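Alanine racemase (Acinetobacter baumannii, PDB 4QHR) is a two-domain, dimeric enzyme of the alanine racemase family, with a TIM-barrel N-terminal domain that carries a pyridoxal-phosphate-modified lysine. Local coordinates at residues Y38-K43 with E342-L347; G56-Q61 with L77-F82; C192-I197 with P210-Y215; D275-A280 with G298-D303. All blocks are in the same frame, centred on the assembly; numbering follows the deposited sequence.

Overall arrangement
All four contacts are largely buried, but they serve different levels of the architecture. Contacts 2 and 3 lie within the N-terminal barrel domain, contact 4 lies in the C-terminal domain, and contact 1 joins the two and touches both contact 3 and contact 4. Chemistry follows place. Contact 1 is close packing of backbone and side chain without a direct hydrogen bond between its segments. Contact 2 combines a strand bridge with two bound waters, whereas contact 3 brings polar groups to a phosphate. Contact 4, about 22 Å (centre to centre) from the middle of the chain, has partly exposed arginines and relies on water. Contacts 1, 2 and 4 also meet the second subunit; contact 3 does not.

Contact 1 (Y38-K43 with E342-L347); sequences YGHGVK and ELLCRL
Leu344, near the end of helix 340-345, packs its side chain against Tyr38 O and the ring of His40. Its CB lies 3.5 Å from Tyr38 O. With CG anti to the carbonyl carbon (chi1 -65°), the chain then heads for the imidazole of His40, where CG comes 4.1 Å from His40 CE1. The branch divides there: Leu344 CD1 sits at the edge of the ring, near its plane, 3.8 Å from His40 CE1, while CD2 reaches CE1 and, at 3.9 Å, His40 NE2. The other nitrogen, ND1, is occupied by Ala37 O and, weakly, by Tyr38 O, which helps to fix the ring's rotation. Behind the leucine, its own carbonyl receives a nearly straight CA-H...O contact, with Gly39 CA 3.4 Å from Leu344 O. Gly39 has no side chain to meet that oxygen, which lets the backbones come this close; its positive phi separately suits glycine. Next along the helix, Cys345 SG lies 3.9 Å from Tyr38 CA, and Met302 of the second subunit packs on both residues. Tyr38 OH is hydrogen-bonded to the phosphate of the modified residue LLP at position 34. The arrangement belongs to the domain interface of the alanine racemase fold, where a C-terminal-domain helix backs a cofactor-binding loop of the barrel.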
loop_
_atom_site.group_PDB
_atom_site.type_symbol
_atom_site.label_atom_id
_atom_site.label_comp_id
_atom_site.label_asym_id
_atom_site.label_seq_id
_atom_site.Cartn_x
_atom_site.Cartn_y
_atom_site.Cartn_z
ATOM N N TYR A 38 7.836 -4.287 9.299
ATOM C CA TYR A 38 6.752 -3.302 9.333
ATOM C C TYR A 38 6.918 -2.300 8.178
ATOM O O TYR A 38 6.730 -1.101 8.382
ATOM C CB TYR A 38 6.698 -2.544 10.678
ATOM C CG TYR A 38 6.143 -3.275 11.881
ATOM C CD1 TYR A 38 6.376 -4.613 12.093
ATOM C CD2 TYR A 38 5.382 -2.590 12.832
ATOM C CE1 TYR A 38 5.880 -5.257 13.205
ATOM C CE2 TYR A 38 4.912 -3.225 13.947
ATOM C CZ TYR A 38 5.145 -4.548 14.123
ATOM O OH TYR A 38 4.618 -5.166 15.231
ATOM N N GLY A 39 7.310 -2.803 6.998
ATOM C CA GLY A 39 7.521 -2.017 5.788
ATOM C C GLY A 39 8.832 -1.253 5.657
ATOM O O GLY A 39 9.033 -0.555 4.676
ATOM N N HIS A 40 9.717 -1.375 6.666
ATOM C CA HIS A 40 10.981 -0.645 6.702
ATOM C C HIS A 40 12.079 -1.388 5.995
ATOM O O HIS A 40 13.138 -0.805 5.715
ATOM C CB HIS A 40 11.386 -0.371 8.139
ATOM C CG HIS A 40 10.491 0.608 8.821
ATOM N ND1 HIS A 40 9.238 0.284 9.296
ATOM C CD2 HIS A 40 10.688 1.900 9.140
ATOM C CE1 HIS A 40 8.680 1.353 9.853
ATOM N NE2 HIS A 40 9.553 2.339 9.792
ATOM N N GLY A 41 11.819 -2.629 5.615
ATOM C CA GLY A 41 12.823 -3.425 4.834
ATOM C C GLY A 41 13.716 -4.267 5.723
ATOM O O GLY A 41 14.531 -3.727 6.498
ATOM N N VAL A 42 13.592 -5.598 5.659
ATOM C CA VAL A 42 14.450 -6.451 6.519
ATOM C C VAL A 42 15.950 -6.283 6.231
ATOM O O VAL A 42 16.736 -6.264 7.174
ATOM C CB VAL A 42 14.073 -7.953 6.586
ATOM C CG1 VAL A 42 12.788 -8.117 7.389
ATOM C CG2 VAL A 42 13.999 -8.623 5.234
ATOM N N LYS A 43 16.316 -6.134 4.961
ATOM C CA LYS A 43 17.711 -5.996 4.541
ATOM C C LYS A 43 18.339 -4.810 5.263
ATOM O O LYS A 43 19.497 -4.870 5.690
ATOM C CB LYS A 43 17.841 -5.758 3.009
ATOM N N GLU A 342 -0.353 0.935 9.857
ATOM C CA GLU A 342 -0.893 0.658 8.513
ATOM C C GLU A 342 -0.196 1.458 7.426
ATOM O O GLU A 342 0.008 0.940 6.359
ATOM C CB GLU A 342 -2.414 0.865 8.448
ATOM C CG GLU A 342 -2.981 0.572 7.067
ATOM C CD GLU A 342 -4.455 0.636 6.950
ATOM O OE1 GLU A 342 -5.102 1.417 7.742
ATOM O OE2 GLU A 342 -4.972 -0.075 6.056
ATOM N N LEU A 343 0.176 2.709 7.701
ATOM C CA LEU A 343 0.833 3.568 6.704
ATOM C C LEU A 343 2.212 3.001 6.366
ATOM O O LEU A 343 2.655 2.971 5.193
ATOM C CB LEU A 343 0.940 5.005 7.164
ATOM C CG LEU A 343 -0.245 5.938 6.922
ATOM C CD1 LEU A 343 -1.421 5.332 7.572
ATOM C CD2 LEU A 343 0.003 7.341 7.429
ATOM N N LEU A 344 2.846 2.480 7.398
ATOM C CA LEU A 344 4.193 2.004 7.287
ATOM C C LEU A 344 4.233 0.715 6.451
ATOM O O LEU A 344 5.223 0.490 5.744
ATOM C CB LEU A 344 4.842 1.837 8.691
ATOM C CG LEU A 344 5.047 3.115 9.515
ATOM C CD1 LEU A 344 5.377 2.787 10.968
ATOM C CD2 LEU A 344 6.138 3.987 8.868
ATOM N N CYS A 345 3.156 -0.066 6.521
ATOM C CA CYS A 345 3.048 -1.378 5.859
ATOM C C CYS A 345 2.473 -1.372 4.449
ATOM O O CYS A 345 2.579 -2.399 3.783
ATOM C CB CYS A 345 2.192 -2.343 6.701
ATOM S SG CYS A 345 3.024 -2.869 8.188
ATOM N N ARG A 346 1.843 -0.270 3.983
ATOM C CA ARG A 346 1.124 -0.305 2.695
ATOM C C ARG A 346 1.702 0.688 1.652
ATOM O O ARG A 346 0.988 1.318 0.911
ATOM C CB ARG A 346 -0.336 -0.095 2.951
ATOM C CG ARG A 346 -1.029 -1.353 3.562
ATOM C CD ARG A 346 -2.496 -1.117 3.703
ATOM N NE ARG A 346 -3.213 -0.918 2.409
ATOM C CZ ARG A 346 -4.358 -0.237 2.288
ATOM N NH1 ARG A 346 -4.926 0.349 3.353
ATOM N NH2 ARG A 346 -4.965 -0.099 1.105
ATOM N N LEU A 347 3.018 0.820 1.649
ATOM C CA LEU A 347 3.748 1.549 0.610
ATOM C C LEU A 347 3.961 0.619 -0.573
ATOM O O LEU A 347 4.110 -0.604 -0.426
ATOM C CB LEU A 347 5.106 1.992 1.121
ATOM C CG LEU A 347 5.059 2.947 2.297
ATOM C CD1 LEU A 347 6.406 3.046 2.903
ATOM C CD2 LEU A 347 4.561 4.305 1.853
#

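Contact 2 (G56-Q61 with L77-F82); sequences GVACLQ and LIEGVF
Val57 and Leu77 form a parallel beta bridge, and its backbone bond is nearly linear: Ile78 N donates to Val57 O over 2.9 Å with an angle of 173° at the hydrogen. The chain then leaves the strand through a type I turn, closed by Gly80 N donating to Leu77 O. Water supplies the second kind of link. One molecule donates to Ala58 O and Gly80 O and accepts from Glu79 N; another lies 2.8 Å from Leu60 N, from which it accepts, and donates to Gly80 O. Apolar packing is the third. Val57 and Leu77 run side by side, and Val57 CG2 meets Leu77 CD2 at a tight 3.5 Å; Phe82 CE1 lies 3.8 Å from Cys59 CB. Carbonyl oxygens also touch carbon: Cys59 O meets Leu77 CD2, and Ala58 O approaches the Phe82 edge in the ring plane, 3.7 Å from Phe82 CZ. Strand 54-57, helix 60-68 and strand 75-77 make a beta-alpha-beta unit of the barrel, and this contact lies where both strands end. Its chemistry implies a change in the means of bonding: direct strand bonding gives way to water just where the backbones diverge, so that buried peptide groups, including Leu60 N in the helix's first turn, keep polar partners.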
loop_
_atom_site.group_PDB
_atom_site.type_symbol
_atom_site.label_atom_id
_atom_site.label_comp_id
_atom_site.label_asym_id
_atom_site.label_seq_id
_atom_site.Cartn_x
_atom_site.Cartn_y
_atom_site.Cartn_z
ATOM N N GLY A 56 11.053 -11.954 15.656
ATOM C CA GLY A 56 9.697 -12.522 15.460
ATOM C C GLY A 56 9.109 -12.237 14.086
ATOM O O GLY A 56 9.134 -11.076 13.625
ATOM N N VAL A 57 8.544 -13.261 13.439
ATOM C CA VAL A 57 8.008 -13.145 12.068
ATOM C C VAL A 57 6.606 -13.778 12.011
ATOM O O VAL A 57 6.243 -14.595 12.890
ATOM C CB VAL A 57 8.889 -13.835 11.021
ATOM C CG1 VAL A 57 10.259 -13.199 10.969
ATOM C CG2 VAL A 57 9.080 -15.339 11.295
ATOM N N ALA A 58 5.852 -13.438 10.972
ATOM C CA ALA A 58 4.489 -13.956 10.800
ATOM C C ALA A 58 4.461 -15.350 10.154
ATOM O O ALA A 58 3.493 -16.091 10.315
ATOM C CB ALA A 58 3.665 -12.988 10.010
ATOM N N CYS A 59 5.509 -15.723 9.422
ATOM C CA CYS A 59 5.474 -17.000 8.719
ATOM C C CYS A 59 6.862 -17.509 8.387
ATOM O O CYS A 59 7.875 -16.777 8.456
ATOM C CB CYS A 59 4.601 -16.932 7.447
ATOM S SG CYS A 59 5.146 -15.672 6.254
ATOM N N LEU A 60 6.902 -18.775 7.980
ATOM C CA LEU A 60 8.183 -19.411 7.653
ATOM C C LEU A 60 8.969 -18.625 6.616
ATOM O O LEU A 60 10.200 -18.509 6.706
ATOM C CB LEU A 60 7.916 -20.803 7.080
ATOM C CG LEU A 60 9.090 -21.688 6.678
ATOM C CD1 LEU A 60 9.841 -22.095 7.941
ATOM C CD2 LEU A 60 8.556 -22.907 5.933
ATOM N N GLN A 61 8.277 -18.146 5.588
ATOM C CA GLN A 61 8.950 -17.490 4.481
ATOM C C GLN A 61 9.714 -16.237 4.953
ATOM O O GLN A 61 10.837 -16.011 4.494
ATOM C CB GLN A 61 8.010 -17.174 3.322
ATOM C CG GLN A 61 8.626 -16.270 2.255
ATOM C CD GLN A 61 9.922 -16.817 1.685
ATOM O OE1 GLN A 61 9.986 -17.974 1.268
ATOM N NE2 GLN A 61 10.959 -15.986 1.651
ATOM N N LEU A 77 8.416 -18.144 14.920
ATOM C CA LEU A 77 7.264 -18.088 14.012
ATOM C C LEU A 77 6.054 -17.828 14.888
ATOM O O LEU A 77 5.528 -18.740 15.563
ATOM C CB LEU A 77 7.073 -19.370 13.198
ATOM C CG LEU A 77 8.364 -19.863 12.498
ATOM C CD1 LEU A 77 8.171 -21.206 11.797
ATOM C CD2 LEU A 77 8.928 -18.802 11.541
ATOM N N ILE A 78 5.581 -16.577 14.873
ATOM C CA ILE A 78 4.609 -16.155 15.914
ATOM C C ILE A 78 3.196 -16.701 15.728
ATOM O O ILE A 78 2.378 -16.553 16.601
ATOM C CB ILE A 78 4.612 -14.602 16.015
ATOM C CG1 ILE A 78 4.317 -14.067 17.429
ATOM C CG2 ILE A 78 3.654 -13.992 15.021
ATOM C CD1 ILE A 78 5.390 -14.381 18.461
ATOM N N GLU A 79 2.893 -17.303 14.571
ATOM C CA GLU A 79 1.636 -17.970 14.332
ATOM C C GLU A 79 1.864 -19.433 14.126
ATOM O O GLU A 79 0.940 -20.131 13.759
ATOM C CB GLU A 79 0.987 -17.418 13.076
ATOM C CG GLU A 79 0.709 -15.939 13.109
ATOM C CD GLU A 79 -0.094 -15.455 11.861
ATOM O OE1 GLU A 79 -0.707 -16.286 11.122
ATOM O OE2 GLU A 79 -0.125 -14.213 11.609
ATOM N N GLY A 80 3.106 -19.890 14.342
ATOM C CA GLY A 80 3.457 -21.302 14.111
ATOM C C GLY A 80 3.441 -21.688 12.643
ATOM O O GLY A 80 3.548 -20.824 11.769
ATOM N N VAL A 81 3.294 -22.978 12.363
ATOM C CA VAL A 81 3.287 -23.448 10.966
ATOM C C VAL A 81 1.849 -23.584 10.463
ATOM O O VAL A 81 0.923 -23.894 11.251
ATOM C CB VAL A 81 4.093 -24.727 10.776
ATOM C CG1 VAL A 81 5.532 -24.487 11.250
ATOM C CG2 VAL A 81 3.472 -25.905 11.486
ATOM N N PHE A 82 1.706 -23.387 9.152
ATOM C CA PHE A 82 0.421 -23.432 8.464
ATOM C C PHE A 82 0.175 -24.794 7.800
ATOM O O PHE A 82 -0.959 -25.165 7.551
ATOM C CB PHE A 82 0.325 -22.252 7.443
ATOM C CG PHE A 82 0.514 -20.912 8.085
ATOM C CD1 PHE A 82 1.780 -20.399 8.251
ATOM C CD2 PHE A 82 -0.586 -20.188 8.605
ATOM C CE1 PHE A 82 1.969 -19.183 8.890
ATOM C CE2 PHE A 82 -0.414 -18.968 9.215
ATOM C CZ PHE A 82 0.863 -18.453 9.361
HETATM O O HOH W 1 4.211 -17.982 12.054
HETATM O O HOH W 2 5.026 -20.523 9.203
#

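Contact 3 (C192-I197 with P210-Y215); sequences CNSAAI and PGIMLY
Pro210 opens the contact by receiving the tip of Ile197, whose CD1 lies 3.8 Å from Pro210 CB; the two side chains meet at a slant. At Gly211 the backbone itself begins to bind. Its N is hydrogen-bonded to phosphate oxygen OP3 of the modified residue LLP at position 34, the same oxygen that Ser194 OG bonds. Ile212 N takes another phosphate oxygen, OP1, while Ile212 CG2 rests 3.6 Å from Ser194 OG. Met213 meets the serine in two ways: its N donates to Ser194 OG over 3.1 Å at 170°, and its CG packs 3.3 Å from Ser194 OG. With chi3 at -70° the methionine chain bends, leaving SD 3.9 Å from Ser194 CB and 4.2 Å from Ile197 CD1. Leu214 N bonds back to Gly211 O and so tightens the 3-10 turn, and the ring of Tyr215 stacks with those of His40 and Tyr38. On the facing side, helix 194-199 begins at Asn193, an N-cap whose OD1 accepts from Ala196 N at 3.1 Å. Because Met213 N already donates to Ser194 OG, the serine's own proton is plausibly turned to the phosphate. The chemistry implies an anion site: this contact gives the phosphate two backbone N-H groups and the Ser194 hydroxyl, Tyr38 OH adds another partner, and the nearby helix N-terminus would probably add favourable polarity.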
loop_
_atom_site.group_PDB
_atom_site.type_symbol
_atom_site.label_atom_id
_atom_site.label_comp_id
_atom_site.label_asym_id
_atom_site.label_seq_id
_atom_site.Cartn_x
_atom_site.Cartn_y
_atom_site.Cartn_z
ATOM N N CYS A 192 4.459 -8.904 26.695
ATOM C CA CYS A 192 4.492 -7.482 26.376
ATOM C C CYS A 192 4.804 -7.146 24.915
ATOM O O CYS A 192 5.904 -7.454 24.392
ATOM C CB CYS A 192 5.494 -6.741 27.271
ATOM S SG CYS A 192 5.122 -6.905 29.045
ATOM N N ASN A 193 3.843 -6.495 24.287
ATOM C CA ASN A 193 4.047 -5.747 23.026
ATOM C C ASN A 193 4.611 -4.366 23.396
ATOM O O ASN A 193 4.957 -4.155 24.557
ATOM C CB ASN A 193 2.760 -5.703 22.209
ATOM C CG ASN A 193 1.571 -5.071 22.961
ATOM O OD1 ASN A 193 1.714 -4.559 24.076
ATOM N ND2 ASN A 193 0.417 -5.112 22.351
ATOM N N SER A 194 4.707 -3.434 22.449
ATOM C CA SER A 194 5.290 -2.154 22.711
ATOM C C SER A 194 4.508 -1.429 23.809
ATOM O O SER A 194 5.096 -0.873 24.717
ATOM C CB SER A 194 5.287 -1.277 21.448
ATOM O OG SER A 194 6.070 -1.860 20.415
ATOM N N ALA A 195 3.196 -1.463 23.700
ATOM C CA ALA A 195 2.358 -0.728 24.669
ATOM C C ALA A 195 2.581 -1.230 26.109
ATOM O O ALA A 195 2.732 -0.423 27.082
ATOM C CB ALA A 195 0.895 -0.835 24.257
ATOM N N ALA A 196 2.575 -2.553 26.251
ATOM C CA ALA A 196 2.806 -3.192 27.545
ATOM C C ALA A 196 4.227 -2.965 28.075
ATOM O O ALA A 196 4.415 -2.858 29.297
ATOM C CB ALA A 196 2.522 -4.667 27.477
ATOM N N ILE A 197 5.242 -2.897 27.179
ATOM C CA ILE A 197 6.599 -2.514 27.615
ATOM C C ILE A 197 6.568 -1.144 28.332
ATOM O O ILE A 197 7.240 -0.951 29.372
ATOM C CB ILE A 197 7.624 -2.590 26.439
ATOM C CG1 ILE A 197 7.823 -4.053 26.021
ATOM C CG2 ILE A 197 8.968 -1.977 26.835
ATOM C CD1 ILE A 197 8.499 -4.266 24.697
ATOM N N PRO A 210 8.720 -6.235 21.468
ATOM C CA PRO A 210 8.448 -4.982 20.839
ATOM C C PRO A 210 8.328 -5.045 19.314
ATOM O O PRO A 210 9.174 -5.644 18.647
ATOM C CB PRO A 210 9.683 -4.165 21.127
ATOM C CG PRO A 210 10.776 -5.217 21.166
ATOM C CD PRO A 210 10.124 -6.341 21.899
ATOM N N GLY A 211 7.321 -4.379 18.790
ATOM C CA GLY A 211 7.253 -4.084 17.353
ATOM C C GLY A 211 7.299 -2.606 16.991
ATOM O O GLY A 211 8.378 -2.044 16.715
ATOM N N ILE A 212 6.122 -1.979 17.022
ATOM C CA ILE A 212 6.000 -0.615 16.544
ATOM C C ILE A 212 7.024 0.347 17.147
ATOM O O ILE A 212 7.511 1.245 16.454
ATOM C CB ILE A 212 4.548 -0.087 16.686
ATOM C CG1 ILE A 212 4.374 1.175 15.852
ATOM C CG2 ILE A 212 4.153 0.122 18.157
ATOM C CD1 ILE A 212 4.498 0.962 14.355
ATOM N N MET A 213 7.348 0.200 18.433
ATOM C CA MET A 213 8.295 1.157 19.032
ATOM C C MET A 213 9.705 1.098 18.413
ATOM O O MET A 213 10.414 2.120 18.384
ATOM C CB MET A 213 8.399 1.015 20.567
ATOM C CG MET A 213 8.950 -0.300 21.045
ATOM S SD MET A 213 8.821 -0.520 22.830
ATOM C CE MET A 213 10.010 0.654 23.469
ATOM N N LEU A 214 10.095 -0.061 17.894
ATOM C CA LEU A 214 11.399 -0.178 17.217
ATOM C C LEU A 214 11.554 0.791 16.047
ATOM O O LEU A 214 12.665 1.308 15.801
ATOM C CB LEU A 214 11.623 -1.603 16.738
ATOM C CG LEU A 214 11.635 -2.764 17.726
ATOM C CD1 LEU A 214 11.926 -4.058 16.999
ATOM C CD2 LEU A 214 12.712 -2.575 18.786
ATOM N N TYR A 215 10.404 1.046 15.380
ATOM C CA TYR A 215 10.296 1.836 14.167
ATOM C C TYR A 215 10.064 3.338 14.448
ATOM O O TYR A 215 10.015 4.162 13.550
ATOM C CB TYR A 215 9.221 1.211 13.242
ATOM C CG TYR A 215 9.530 -0.263 13.000
ATOM C CD1 TYR A 215 10.587 -0.632 12.257
ATOM C CD2 TYR A 215 8.751 -1.268 13.603
ATOM C CE1 TYR A 215 10.914 -1.983 12.069
ATOM C CE2 TYR A 215 9.032 -2.590 13.452
ATOM C CZ TYR A 215 10.126 -2.954 12.705
ATOM O OH TYR A 215 10.382 -4.287 12.542
#

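Contact 4 (D275-A280 with G298-D303); sequences DGYPRA and GRVSMD
Arg279 and Val300 mark the closest approach of two irregular backbones that run roughly antiparallel, 152° apart, with their CA atoms 5.1 Å from each other. Val300 points its side chain into the opposite loop: CB lies 3.9 Å from Arg279 CA, CG1 comes equally near Pro278 O, and CG1 also touches the edge of the Tyr277 ring, 4.2 Å from Tyr277 CD2. The tyrosine and valine side chains cross at about a right angle. Arg279 contributes its aliphatic chain. Its CG stands anti to the backbone N (chi1 178°) and the chain stays extended as far as NE, which carries it past the valine carbonyl, with CG 3.7 Å from Val300 O. The two segments share no direct hydrogen bond; water joins them instead. One molecule accepts from Arg279 NE at 2.9 Å and donates to Val300 O, and a second accepts from Val300 N while donating to Arg279 O. Farther out, Arg279 NH2 lies over one face of the Arg299 guanidinium, 3.9 Å from Arg299 NE, with the planes 52° apart. A third water accepts from Arg279 NH2 and, weakly, from Arg299 NH1. The chemistry implies that the two guanidinium groups probably tolerate their closeness through this water, while bonds from Arg279 NH1 to Thr338 and from Arg279 N to Glu342, both of the second subunit, hold Arg279 in place and join the Val300 loop to the dimer interface.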
loop_
_atom_site.group_PDB
_atom_site.type_symbol
_atom_site.label_atom_id
_atom_site.label_comp_id
_atom_site.label_asym_id
_atom_site.label_seq_id
_atom_site.Cartn_x
_atom_site.Cartn_y
_atom_site.Cartn_z
ATOM N N ASP A 275 2.040 5.208 -4.815
ATOM C CA ASP A 275 3.254 5.019 -4.023
ATOM C C ASP A 275 2.986 4.512 -2.616
ATOM O O ASP A 275 3.917 4.166 -1.906
ATOM C CB ASP A 275 3.991 6.318 -3.895
ATOM C CG ASP A 275 4.287 6.897 -5.195
ATOM O OD1 ASP A 275 5.293 6.414 -5.769
ATOM O OD2 ASP A 275 3.491 7.779 -5.650
ATOM N N GLY A 276 1.730 4.466 -2.244
ATOM C CA GLY A 276 1.326 4.120 -0.888
ATOM C C GLY A 276 1.057 5.322 0.005
ATOM O O GLY A 276 0.814 5.144 1.175
ATOM N N TYR A 277 1.051 6.544 -0.537
ATOM C CA TYR A 277 0.569 7.671 0.232
ATOM C C TYR A 277 -0.973 7.612 0.298
ATOM O O TYR A 277 -1.591 7.453 -0.748
ATOM C CB TYR A 277 1.021 8.964 -0.427
ATOM C CG TYR A 277 0.772 10.202 0.423
ATOM C CD1 TYR A 277 1.545 10.468 1.545
ATOM C CD2 TYR A 277 -0.221 11.076 0.115
ATOM C CE1 TYR A 277 1.330 11.600 2.325
ATOM C CE2 TYR A 277 -0.435 12.233 0.865
ATOM C CZ TYR A 277 0.332 12.481 1.981
ATOM O OH TYR A 277 0.099 13.631 2.725
ATOM N N PRO A 278 -1.584 7.695 1.505
ATOM C CA PRO A 278 -3.002 7.364 1.613
ATOM C C PRO A 278 -3.880 8.417 0.958
ATOM O O PRO A 278 -3.505 9.583 0.954
ATOM C CB PRO A 278 -3.275 7.336 3.117
ATOM C CG PRO A 278 -1.968 7.369 3.790
ATOM C CD PRO A 278 -0.973 7.954 2.834
ATOM N N ARG A 279 -5.019 7.986 0.425
ATOM C CA ARG A 279 -5.882 8.831 -0.373
ATOM C C ARG A 279 -6.915 9.556 0.451
ATOM O O ARG A 279 -7.133 10.761 0.218
ATOM C CB ARG A 279 -6.654 7.981 -1.417
ATOM C CG ARG A 279 -7.633 8.712 -2.284
ATOM C CD ARG A 279 -8.329 7.819 -3.326
ATOM N NE ARG A 279 -9.459 8.547 -3.914
ATOM C CZ ARG A 279 -10.687 8.624 -3.367
ATOM N NH1 ARG A 279 -10.995 7.972 -2.231
ATOM N NH2 ARG A 279 -11.643 9.311 -3.979
ATOM N N ALA A 280 -7.591 8.843 1.336
ATOM C CA ALA A 280 -8.858 9.351 1.849
ATOM C C ALA A 280 -8.707 9.884 3.293
ATOM O O ALA A 280 -8.402 9.138 4.201
ATOM C CB ALA A 280 -9.939 8.282 1.750
ATOM N N GLY A 298 -7.425 19.404 -1.899
ATOM C CA GLY A 298 -8.160 18.617 -2.902
ATOM C C GLY A 298 -7.792 17.131 -2.797
ATOM O O GLY A 298 -7.087 16.723 -1.901
ATOM N N ARG A 299 -8.236 16.310 -3.736
ATOM C CA ARG A 299 -7.981 14.875 -3.630
ATOM C C ARG A 299 -6.538 14.441 -3.972
ATOM O O ARG A 299 -5.807 15.056 -4.821
ATOM C CB ARG A 299 -8.945 14.092 -4.533
ATOM C CG ARG A 299 -10.382 14.104 -3.993
ATOM C CD ARG A 299 -11.215 13.005 -4.608
ATOM N NE ARG A 299 -12.623 13.114 -4.213
ATOM C CZ ARG A 299 -13.675 12.848 -5.005
ATOM N NH1 ARG A 299 -13.514 12.468 -6.272
ATOM N NH2 ARG A 299 -14.911 12.972 -4.526
ATOM N N VAL A 300 -6.168 13.320 -3.362
ATOM C CA VAL A 300 -4.907 12.630 -3.666
ATOM C C VAL A 300 -5.150 11.714 -4.873
ATOM O O VAL A 300 -6.073 10.896 -4.859
ATOM C CB VAL A 300 -4.457 11.809 -2.424
ATOM C CG1 VAL A 300 -3.315 10.847 -2.705
ATOM C CG2 VAL A 300 -4.176 12.744 -1.279
ATOM N N SER A 301 -4.313 11.823 -5.897
ATOM C CA SER A 301 -4.470 10.936 -7.059
ATOM C C SER A 301 -3.444 9.780 -6.985
ATOM O O SER A 301 -2.731 9.634 -5.994
ATOM C CB SER A 301 -4.361 11.763 -8.352
ATOM O OG SER A 301 -3.069 12.251 -8.543
ATOM N N MET A 302 -3.415 8.967 -8.024
ATOM C CA MET A 302 -2.529 7.822 -8.025
ATOM C C MET A 302 -1.082 8.262 -7.886
ATOM O O MET A 302 -0.376 7.653 -7.136
ATOM C CB MET A 302 -2.752 6.959 -9.253
ATOM C CG MET A 302 -2.047 5.595 -9.157
ATOM S SD MET A 302 -2.532 4.516 -10.521
ATOM C CE MET A 302 -4.254 4.233 -10.097
ATOM N N ASP A 303 -0.674 9.305 -8.640
ATOM C CA ASP A 303 0.698 9.719 -8.804
ATOM C C ASP A 303 1.066 11.100 -8.291
ATOM O O ASP A 303 2.261 11.460 -8.252
ATOM C CB ASP A 303 1.046 9.714 -10.287
ATOM C CG ASP A 303 0.722 8.393 -10.941
ATOM O OD1 ASP A 303 0.920 7.299 -10.388
ATOM O OD2 ASP A 303 0.250 8.467 -12.067
HETATM O O HOH W 3 -8.337 10.264 -5.963
HETATM O O HOH W 4 -8.126 12.366 -1.479
HETATM O O HOH W 5 -10.728 10.486 -6.776
#